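Local coordinates for Lin0012 protein (Listeria innocua, PDB 3K17) that probably phosphorylates phosphomevalonate with ATP in the mevalonate route to isopentenyl diphosphate, as a member of the GHMP kinase family, at residues Leu15-Glu20 with Cys321-Ser326; Gly27-Leu32 with Gln257-Phe262; Trp172-Thr177 with Glu206-Pro211. One frame throughout, in Å; residues are numbered along the deposited sequence.

The three contacts gather around one mixed sheet, in which strand 29-35 lies between strands 7-18 and 172-176, and strand 204-208 pairs with the last of these. Along the chain they are nested: interaction 3 closes a short loop inside that of interaction 2, which in turn lies inside that of interaction 1. The centres of interactions 2 and 3 are about 7 Å apart. Those of interactions 1 and 2 are about 12 Å apart, and those of interactions 1 and 3 about 13 Å. Interaction 1 brings in the four-stranded antiparallel sheet and interaction 2 the helix 241-264, so the C-terminal half of this GHMP kinase fold is packed against N-terminal strands, while interaction 3 extends the mixed sheet itself.

Interaction 1: residues Leu15-Glu20 with Cys321-Ser326; sequences LYVAGE and CGIAFS
The carbonyl oxygen of Tyr16 accepts a hydrogen bond from the hydroxyl of Ser314, while an apolar group from the other strand covers it as well: Ile323 CD1 rests 3.6 Å from Tyr16 O. The same methyl, Ile323 CD1, lies 3.6 Å from Val17 CA, so it packs against the strand's backbone as much as against side chains. Ile323 gets there with CG1 held between its backbone N and carbonyl carbon (chi1 58°), which sends CD1 toward Tyr16 and Val17 and leaves CG2 for Leu15, 4.1 Å from Leu15 CD1. A branched residue suits this place because its two arms serve different neighbours. Leu15 is forked too: its other methyl, CD2, meets Cys321 CB at 4.1 Å, and the side chains of Leu15 and Ile323 run past each other in opposite directions.

The strands themselves exchange no hydrogen bonds. Their axes come within 8.4 Å at 50°, as befits strands of two separate sheets whose side chains meet: 15-18 belongs to the large mixed sheet, and 321-326 to the four-stranded antiparallel sheet in the C-terminal half of the GHMP kinase fold. Val17 and Ala18 together face Ile31 in a classic beta bulge at the end of the first strand.

Beyond Ile323, Val17 sends CG1 toward the rim of the Phe325 ring, near the ring plane, with Val17 CG1 and Phe325 CE2 4.0 Å apart. The compact, beta-branched valine fits beside the edge of this bulky ring, which also meets Phe215 and lies against helix 267-288. At the end of the strand, Lys312 NZ hydrogen-bonds to Val17 O and forms a salt bridge with Glu20 OE1, joining the strand to the loop after it, and Gly315 N donates to Glu20 OE2.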
loop_
_atom_site.group_PDB
_atom_site.type_symbol
_atom_site.label_atom_id
_atom_site.label_comp_id
_atom_site.label_asym_id
_atom_site.label_seq_id
_atom_site.Cartn_x
_atom_site.Cartn_y
_atom_site.Cartn_z
ATOM N N LEU A 15 -33.657 -10.717 -22.907
ATOM C CA LEU A 15 -33.011 -11.556 -23.898
ATOM C C LEU A 15 -32.867 -10.779 -25.192
ATOM O O LEU A 15 -33.860 -10.292 -25.738
ATOM C CB LEU A 15 -33.842 -12.817 -24.167
ATOM C CG LEU A 15 -33.692 -13.972 -23.172
ATOM C CD1 LEU A 15 -34.671 -15.082 -23.513
ATOM C CD2 LEU A 15 -32.246 -14.487 -23.218
ATOM N N TYR A 16 -31.636 -10.638 -25.669
ATOM C CA TYR A 16 -31.409 -9.972 -26.940
ATOM C C TYR A 16 -31.962 -10.928 -27.983
ATOM O O TYR A 16 -31.823 -12.149 -27.850
ATOM C CB TYR A 16 -29.916 -9.762 -27.183
ATOM C CG TYR A 16 -29.395 -8.454 -26.638
ATOM C CD1 TYR A 16 -29.535 -7.273 -27.368
ATOM C CD2 TYR A 16 -28.804 -8.386 -25.378
ATOM C CE1 TYR A 16 -29.105 -6.060 -26.864
ATOM C CE2 TYR A 16 -28.368 -7.168 -24.857
ATOM C CZ TYR A 16 -28.524 -6.010 -25.608
ATOM O OH TYR A 16 -28.112 -4.799 -25.105
ATOM N N VAL A 17 -32.592 -10.382 -29.016
ATOM C CA VAL A 17 -33.159 -11.212 -30.072
ATOM C C VAL A 17 -32.360 -11.031 -31.360
ATOM O O VAL A 17 -32.186 -11.976 -32.117
ATOM C CB VAL A 17 -34.637 -10.857 -30.332
ATOM C CG1 VAL A 17 -35.175 -11.680 -31.502
ATOM C CG2 VAL A 17 -35.462 -11.123 -29.080
ATOM N N ALA A 18 -31.859 -9.817 -31.577
ATOM C CA ALA A 18 -31.075 -9.494 -32.761
ATOM C C ALA A 18 -30.317 -8.181 -32.567
ATOM O O ALA A 18 -30.731 -7.332 -31.788
ATOM C CB ALA A 18 -32.000 -9.376 -33.977
ATOM N N GLY A 19 -29.204 -8.027 -33.272
ATOM C CA GLY A 19 -28.434 -6.798 -33.182
ATOM C C GLY A 19 -27.342 -6.749 -32.129
ATOM O O GLY A 19 -26.732 -5.695 -31.930
ATOM N N GLU A 20 -27.084 -7.872 -31.461
ATOM C CA GLU A 20 -26.051 -7.912 -30.426
ATOM C C GLU A 20 -24.670 -7.553 -30.967
ATOM O O GLU A 20 -24.347 -7.840 -32.124
ATOM C CB GLU A 20 -25.976 -9.296 -29.776
ATOM C CG GLU A 20 -27.271 -9.778 -29.165
ATOM C CD GLU A 20 -27.933 -10.858 -30.005
ATOM O OE1 GLU A 20 -28.135 -10.627 -31.213
ATOM O OE2 GLU A 20 -28.250 -11.932 -29.452
ATOM N N CYS A 321 -28.030 -18.311 -22.941
ATOM C CA CYS A 321 -29.165 -18.829 -23.698
ATOM C C CYS A 321 -29.145 -18.639 -25.201
ATOM O O CYS A 321 -28.544 -17.695 -25.731
ATOM C CB CYS A 321 -30.472 -18.218 -23.190
ATOM S SG CYS A 321 -30.877 -18.547 -21.463
ATOM N N GLY A 322 -29.825 -19.562 -25.874
ATOM C CA GLY A 322 -30.003 -19.494 -27.309
ATOM C C GLY A 322 -31.512 -19.309 -27.434
ATOM O O GLY A 322 -32.241 -19.644 -26.496
ATOM N N ILE A 323 -31.991 -18.777 -28.557
ATOM C CA ILE A 323 -33.429 -18.560 -28.743
ATOM C C ILE A 323 -33.874 -19.011 -30.133
ATOM O O ILE A 323 -33.050 -19.149 -31.036
ATOM C CB ILE A 323 -33.805 -17.066 -28.607
ATOM C CG1 ILE A 323 -33.021 -16.249 -29.638
ATOM C CG2 ILE A 323 -33.535 -16.584 -27.190
ATOM C CD1 ILE A 323 -33.402 -14.786 -29.704
ATOM N N ALA A 324 -35.177 -19.218 -30.303
ATOM C CA ALA A 324 -35.697 -19.648 -31.593
ATOM C C ALA A 324 -37.159 -19.284 -31.835
ATOM O O ALA A 324 -37.929 -19.068 -30.896
ATOM C CB ALA A 324 -35.521 -21.155 -31.739
ATOM N N PHE A 325 -37.514 -19.216 -33.115
ATOM C CA PHE A 325 -38.883 -18.941 -33.565
ATOM C C PHE A 325 -39.300 -20.175 -34.372
ATOM O O PHE A 325 -38.535 -20.635 -35.220
ATOM C CB PHE A 325 -38.916 -17.717 -34.481
ATOM C CG PHE A 325 -38.794 -16.410 -33.758
ATOM C CD1 PHE A 325 -39.862 -15.904 -33.026
ATOM C CD2 PHE A 325 -37.616 -15.678 -33.817
ATOM C CE1 PHE A 325 -39.760 -14.682 -32.361
ATOM C CE2 PHE A 325 -37.500 -14.450 -33.154
ATOM C CZ PHE A 325 -38.575 -13.954 -32.426
ATOM N N SER A 326 -40.489 -20.710 -34.100
ATOM C CA SER A 326 -40.988 -21.891 -34.811
ATOM C C SER A 326 -42.361 -21.662 -35.451
ATOM O O SER A 326 -43.178 -20.894 -34.939
ATOM C CB SER A 326 -41.067 -23.097 -33.860
ATOM O OG SER A 326 -39.772 -23.535 -33.472
#

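Interaction 2: residues Gly27-Leu32 with Gln257-Phe262; sequences GHTAIL and QIIQAF
Strand 29-32 and helix 257-262 run in roughly the same direction, their axes 42° apart and 9.8 Å from each other at closest, with Ile31 and Ile259 the residues whose CA atoms face each other most nearly. No hydrogen bond joins them, and the contact is hydrocarbon throughout. Ile31 carries most of it, its longer arm touching Ile258 and Ile259 and its CG2 methyl Phe262. Ile31 CG1 touches Ile258 CG2 at 4.0 Å, its terminal CD1 meets Ile259 CG1 at 4.1 Å, and its CG2 comes 3.9 Å from Phe262 CZ. With CG1 anti to the carbonyl carbon (chi1 -60°) and CG2 anti to the backbone N, the two arms of Ile31 spread along the helix, a reach that suits a beta-branched residue in a strand. Thr29, two residues earlier on the same face, adds its methyl: Thr29 CG2 lies 4.2 Å from Ile259 CD1, the two side chains crossing at about a right angle. Threonine serves two roles here, since its OG1 is hydrogen-bonded to OG1 of Thr176 on the adjacent strand. Outside the pair, Ile258 also reaches Leu270 of helix 267-288 and Ala18 of strand 7-18, and Phe262 packs on Pro211, so helix 241-264 lies wedged between the mixed sheet and the next helix.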
loop_
_atom_site.group_PDB
_atom_site.type_symbol
_atom_site.label_atom_id
_atom_site.label_comp_id
_atom_site.label_asym_id
_atom_site.label_seq_id
_atom_site.Cartn_x
_atom_site.Cartn_y
_atom_site.Cartn_z
ATOM N N GLY A 27 -26.345 4.963 -31.759
ATOM C CA GLY A 27 -27.317 4.998 -32.838
ATOM C C GLY A 27 -27.670 3.665 -33.469
ATOM O O GLY A 27 -28.505 3.616 -34.372
ATOM N N HIS A 28 -27.043 2.581 -33.022
ATOM C CA HIS A 28 -27.365 1.279 -33.587
ATOM C C HIS A 28 -28.549 0.671 -32.850
ATOM O O HIS A 28 -28.808 0.992 -31.682
ATOM C CB HIS A 28 -26.148 0.357 -33.553
ATOM C CG HIS A 28 -25.147 0.655 -34.624
ATOM N ND1 HIS A 28 -24.477 1.856 -34.705
ATOM C CD2 HIS A 28 -24.708 -0.091 -35.666
ATOM C CE1 HIS A 28 -23.666 1.836 -35.748
ATOM N NE2 HIS A 28 -23.788 0.666 -36.348
ATOM N N THR A 29 -29.268 -0.214 -33.528
ATOM C CA THR A 29 -30.464 -0.796 -32.944
ATOM C C THR A 29 -30.476 -2.305 -32.724
ATOM O O THR A 29 -29.923 -3.076 -33.515
ATOM C CB THR A 29 -31.702 -0.423 -33.803
ATOM O OG1 THR A 29 -31.734 0.995 -33.999
ATOM C CG2 THR A 29 -32.982 -0.848 -33.112
ATOM N N ALA A 30 -31.129 -2.713 -31.642
ATOM C CA ALA A 30 -31.274 -4.126 -31.319
ATOM C C ALA A 30 -32.714 -4.392 -30.916
ATOM O O ALA A 30 -33.434 -3.479 -30.502
ATOM C CB ALA A 30 -30.333 -4.525 -30.175
ATOM N N ILE A 31 -33.127 -5.647 -31.051
ATOM C CA ILE A 31 -34.463 -6.069 -30.673
ATOM C C ILE A 31 -34.292 -6.881 -29.384
ATOM O O ILE A 31 -33.362 -7.670 -29.276
ATOM C CB ILE A 31 -35.086 -6.999 -31.731
ATOM C CG1 ILE A 31 -35.185 -6.278 -33.083
ATOM C CG2 ILE A 31 -36.462 -7.478 -31.249
ATOM C CD1 ILE A 31 -36.066 -5.044 -33.056
ATOM N N LEU A 32 -35.170 -6.672 -28.407
ATOM C CA LEU A 32 -35.091 -7.436 -27.164
ATOM C C LEU A 32 -36.472 -7.735 -26.641
ATOM O O LEU A 32 -37.432 -7.025 -26.943
ATOM C CB LEU A 32 -34.350 -6.671 -26.059
ATOM C CG LEU A 32 -32.891 -6.239 -26.205
ATOM C CD1 LEU A 32 -32.837 -4.743 -26.488
ATOM C CD2 LEU A 32 -32.142 -6.558 -24.893
ATOM N N GLN A 257 -34.627 -4.809 -41.719
ATOM C CA GLN A 257 -35.510 -5.881 -42.175
ATOM C C GLN A 257 -36.351 -6.467 -41.047
ATOM O O GLN A 257 -37.580 -6.561 -41.145
ATOM C CB GLN A 257 -34.687 -7.008 -42.798
ATOM C CG GLN A 257 -34.135 -6.718 -44.183
ATOM C CD GLN A 257 -33.118 -7.759 -44.620
ATOM O OE1 GLN A 257 -33.329 -8.962 -44.449
ATOM N NE2 GLN A 257 -32.010 -7.301 -45.191
ATOM N N ILE A 258 -35.686 -6.862 -39.969
ATOM C CA ILE A 258 -36.389 -7.459 -38.849
ATOM C C ILE A 258 -37.409 -6.488 -38.252
ATOM O O ILE A 258 -38.492 -6.898 -37.839
ATOM C CB ILE A 258 -35.379 -7.966 -37.771
ATOM C CG1 ILE A 258 -36.084 -8.923 -36.809
ATOM C CG2 ILE A 258 -34.777 -6.791 -37.009
ATOM C CD1 ILE A 258 -35.128 -9.751 -35.961
ATOM N N ILE A 259 -37.080 -5.198 -38.212
ATOM C CA ILE A 259 -38.032 -4.221 -37.683
ATOM C C ILE A 259 -39.256 -4.195 -38.608
ATOM O O ILE A 259 -40.395 -4.091 -38.152
ATOM C CB ILE A 259 -37.409 -2.803 -37.584
ATOM C CG1 ILE A 259 -36.422 -2.758 -36.408
ATOM C CG2 ILE A 259 -38.505 -1.754 -37.375
ATOM C CD1 ILE A 259 -35.752 -1.423 -36.216
ATOM N N GLN A 260 -39.007 -4.295 -39.909
ATOM C CA GLN A 260 -40.084 -4.322 -40.897
ATOM C C GLN A 260 -40.935 -5.558 -40.603
ATOM O O GLN A 260 -42.162 -5.485 -40.536
ATOM C CB GLN A 260 -39.496 -4.427 -42.302
ATOM C CG GLN A 260 -40.524 -4.483 -43.432
ATOM C CD GLN A 260 -39.865 -4.712 -44.776
ATOM O OE1 GLN A 260 -38.883 -4.053 -45.115
ATOM N NE2 GLN A 260 -40.404 -5.646 -45.553
ATOM N N ALA A 261 -40.266 -6.693 -40.417
ATOM C CA ALA A 261 -40.946 -7.953 -40.129
ATOM C C ALA A 261 -41.872 -7.830 -38.925
ATOM O O ALA A 261 -42.975 -8.381 -38.921
ATOM C CB ALA A 261 -39.920 -9.058 -39.887
ATOM N N PHE A 262 -41.418 -7.113 -37.898
ATOM C CA PHE A 262 -42.218 -6.912 -36.694
ATOM C C PHE A 262 -43.419 -6.028 -37.008
ATOM O O PHE A 262 -44.559 -6.373 -36.708
ATOM C CB PHE A 262 -41.363 -6.256 -35.600
ATOM C CG PHE A 262 -40.802 -7.228 -34.592
ATOM C CD1 PHE A 262 -41.456 -7.446 -33.380
ATOM C CD2 PHE A 262 -39.618 -7.915 -34.849
ATOM C CE1 PHE A 262 -40.935 -8.333 -32.437
ATOM C CE2 PHE A 262 -39.087 -8.809 -33.912
ATOM C CZ PHE A 262 -39.747 -9.016 -32.704
#

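Interaction 3: residues Trp172-Thr177 with Glu206-Pro211; sequences WIAYTT and ETLEEP
Trp172 lays one face of its indole against Glu210 and Pro211. Pro211 CD stands 3.8 Å from the centroid of the Trp172 six-membered ring, almost on its normal, and on the same face Glu210 CA lies 4.0 Å from the centroid of the five-membered ring; both are CH-pi contacts. Farther along, Glu210 CG comes 3.3 Å from Trp172 NE1 as the extended side chain passes the NE1 part of the indole, its carboxylate plane turned 22° from the ring plane.

Ala174 and Glu206 form an antiparallel hydrogen-bonded pair: Ala174 N donates to Glu206 O (2.8 Å), and Glu206 N returns a bond of 2.9 Å to Ala174 O. Nearer the indole, Leu208 N donates to Trp172 O (2.7 Å), and a water accepts from Trp172 N and donates to Leu208 O. Small Ala174 admits Leu208, whose CD1 lies 3.9 Å from Ala174 CB.

Farther out, Thr351 OG1 is hydrogen-bonded to both Trp172 NE1 and Glu210 OE1, fixing the indole and the carboxylate relative to each other, and Phe215 meets the indole edge-to-face. Glu206 OE2 is hydrogen-bonded to His263 NE2.

Proline CD, bonded to an amide nitrogen, carries slightly electron-poor hydrogens, which the electron-rich indole face attracts; with its N-H satisfied by Thr351, this tryptophan is buried probably at little polar cost.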
loop_
_atom_site.group_PDB
_atom_site.type_symbol
_atom_site.label_atom_id
_atom_site.label_comp_id
_atom_site.label_asym_id
_atom_site.label_seq_id
_atom_site.Cartn_x
_atom_site.Cartn_y
_atom_site.Cartn_z
ATOM N N TRP A 172 -41.727 -6.416 -25.803
ATOM C CA TRP A 172 -40.765 -6.483 -26.889
ATOM C C TRP A 172 -40.412 -5.064 -27.314
ATOM O O TRP A 172 -41.302 -4.219 -27.454
ATOM C CB TRP A 172 -41.364 -7.225 -28.095
ATOM C CG TRP A 172 -41.613 -8.692 -27.873
ATOM C CD1 TRP A 172 -42.554 -9.255 -27.057
ATOM C CD2 TRP A 172 -40.868 -9.779 -28.436
ATOM N NE1 TRP A 172 -42.435 -10.624 -27.071
ATOM C CE2 TRP A 172 -41.407 -10.972 -27.908
ATOM C CE3 TRP A 172 -39.791 -9.858 -29.331
ATOM C CZ2 TRP A 172 -40.903 -12.235 -28.244
ATOM C CZ3 TRP A 172 -39.289 -11.115 -29.667
ATOM C CH2 TRP A 172 -39.847 -12.286 -29.122
ATOM N N ILE A 173 -39.126 -4.801 -27.536
ATOM C CA ILE A 173 -38.708 -3.466 -27.947
ATOM C C ILE A 173 -37.606 -3.431 -28.994
ATOM O O ILE A 173 -36.840 -4.385 -29.170
ATOM C CB ILE A 173 -38.173 -2.625 -26.758
ATOM C CG1 ILE A 173 -36.923 -3.293 -26.176
ATOM C CG2 ILE A 173 -39.247 -2.463 -25.692
ATOM C CD1 ILE A 173 -36.120 -2.411 -25.214
ATOM N N ALA A 174 -37.546 -2.297 -29.682
ATOM C CA ALA A 174 -36.509 -2.020 -30.647
ATOM C C ALA A 174 -35.745 -0.950 -29.870
ATOM O O ALA A 174 -36.282 0.126 -29.587
ATOM C CB ALA A 174 -37.091 -1.440 -31.919
ATOM N N TYR A 175 -34.509 -1.255 -29.492
ATOM C CA TYR A 175 -33.701 -0.309 -28.726
ATOM C C TYR A 175 -32.602 0.312 -29.572
ATOM O O TYR A 175 -31.816 -0.402 -30.200
ATOM C CB TYR A 175 -33.055 -1.017 -27.532
ATOM C CG TYR A 175 -32.098 -0.130 -26.768
ATOM C CD1 TYR A 175 -32.573 0.886 -25.946
ATOM C CD2 TYR A 175 -30.714 -0.281 -26.898
ATOM C CE1 TYR A 175 -31.698 1.737 -25.268
ATOM C CE2 TYR A 175 -29.831 0.567 -26.224
ATOM C CZ TYR A 175 -30.330 1.573 -25.410
ATOM O OH TYR A 175 -29.469 2.415 -24.737
ATOM N N THR A 176 -32.541 1.637 -29.587
ATOM C CA THR A 176 -31.510 2.332 -30.339
ATOM C C THR A 176 -30.608 3.084 -29.369
ATOM O O THR A 176 -31.016 4.056 -28.727
ATOM C CB THR A 176 -32.116 3.312 -31.356
ATOM O OG1 THR A 176 -32.957 2.588 -32.259
ATOM C CG2 THR A 176 -31.012 4.012 -32.141
ATOM N N THR A 177 -29.370 2.617 -29.288
ATOM C CA THR A 177 -28.363 3.153 -28.386
ATOM C C THR A 177 -28.127 4.654 -28.473
ATOM O O THR A 177 -27.944 5.204 -29.556
ATOM C CB THR A 177 -27.022 2.426 -28.606
ATOM O OG1 THR A 177 -27.255 1.010 -28.640
ATOM C CG2 THR A 177 -26.038 2.757 -27.480
ATOM N N GLU A 206 -38.558 1.797 -28.758
ATOM C CA GLU A 206 -39.848 1.536 -29.375
ATOM C C GLU A 206 -40.500 0.237 -28.933
ATOM O O GLU A 206 -39.900 -0.834 -29.034
ATOM C CB GLU A 206 -39.699 1.504 -30.898
ATOM C CG GLU A 206 -41.023 1.315 -31.622
ATOM C CD GLU A 206 -40.850 1.067 -33.108
ATOM O OE1 GLU A 206 -39.741 1.299 -33.627
ATOM O OE2 GLU A 206 -41.831 0.646 -33.754
ATOM N N THR A 207 -41.737 0.334 -28.460
ATOM C CA THR A 207 -42.481 -0.843 -28.049
ATOM C C THR A 207 -42.924 -1.564 -29.322
ATOM O O THR A 207 -43.436 -0.933 -30.247
ATOM C CB THR A 207 -43.716 -0.451 -27.218
ATOM O OG1 THR A 207 -43.293 0.039 -25.935
ATOM C CG2 THR A 207 -44.630 -1.649 -27.020
ATOM N N LEU A 208 -42.712 -2.876 -29.366
ATOM C CA LEU A 208 -43.072 -3.688 -30.520
ATOM C C LEU A 208 -44.159 -4.707 -30.207
ATOM O O LEU A 208 -44.477 -4.966 -29.044
ATOM C CB LEU A 208 -41.851 -4.441 -31.046
ATOM C CG LEU A 208 -40.679 -3.627 -31.585
ATOM C CD1 LEU A 208 -39.504 -4.563 -31.875
ATOM C CD2 LEU A 208 -41.104 -2.888 -32.840
ATOM N N GLU A 209 -44.723 -5.281 -31.264
ATOM C CA GLU A 209 -45.764 -6.290 -31.134
ATOM C C GLU A 209 -45.096 -7.654 -31.139
ATOM O O GLU A 209 -44.209 -7.919 -31.955
ATOM C CB GLU A 209 -46.751 -6.204 -32.307
ATOM C CG GLU A 209 -47.576 -4.922 -32.357
ATOM C CD GLU A 209 -48.987 -5.112 -31.820
ATOM O OE1 GLU A 209 -49.747 -5.911 -32.420
ATOM O OE2 GLU A 209 -49.334 -4.464 -30.803
ATOM N N GLU A 210 -45.525 -8.512 -30.223
ATOM C CA GLU A 210 -44.978 -9.856 -30.115
ATOM C C GLU A 210 -45.252 -10.640 -31.397
ATOM O O GLU A 210 -46.376 -10.655 -31.896
ATOM C CB GLU A 210 -45.626 -10.572 -28.932
ATOM C CG GLU A 210 -45.007 -11.914 -28.591
ATOM C CD GLU A 210 -45.697 -12.575 -27.414
ATOM O OE1 GLU A 210 -46.146 -11.847 -26.505
ATOM O OE2 GLU A 210 -45.781 -13.817 -27.384
ATOM N N PRO A 211 -44.223 -11.292 -31.956
ATOM C CA PRO A 211 -44.437 -12.062 -33.184
ATOM C C PRO A 211 -45.356 -13.250 -32.911
ATOM O O PRO A 211 -45.426 -13.752 -31.779
ATOM C CB PRO A 211 -43.027 -12.511 -33.563
ATOM C CG PRO A 211 -42.166 -11.429 -32.997
ATOM C CD PRO A 211 -42.789 -11.202 -31.645
HETATM O O HOH W 1 -44.355 -5.470 -26.400
HETATM O O HOH W 2 -42.625 -2.928 -24.520
#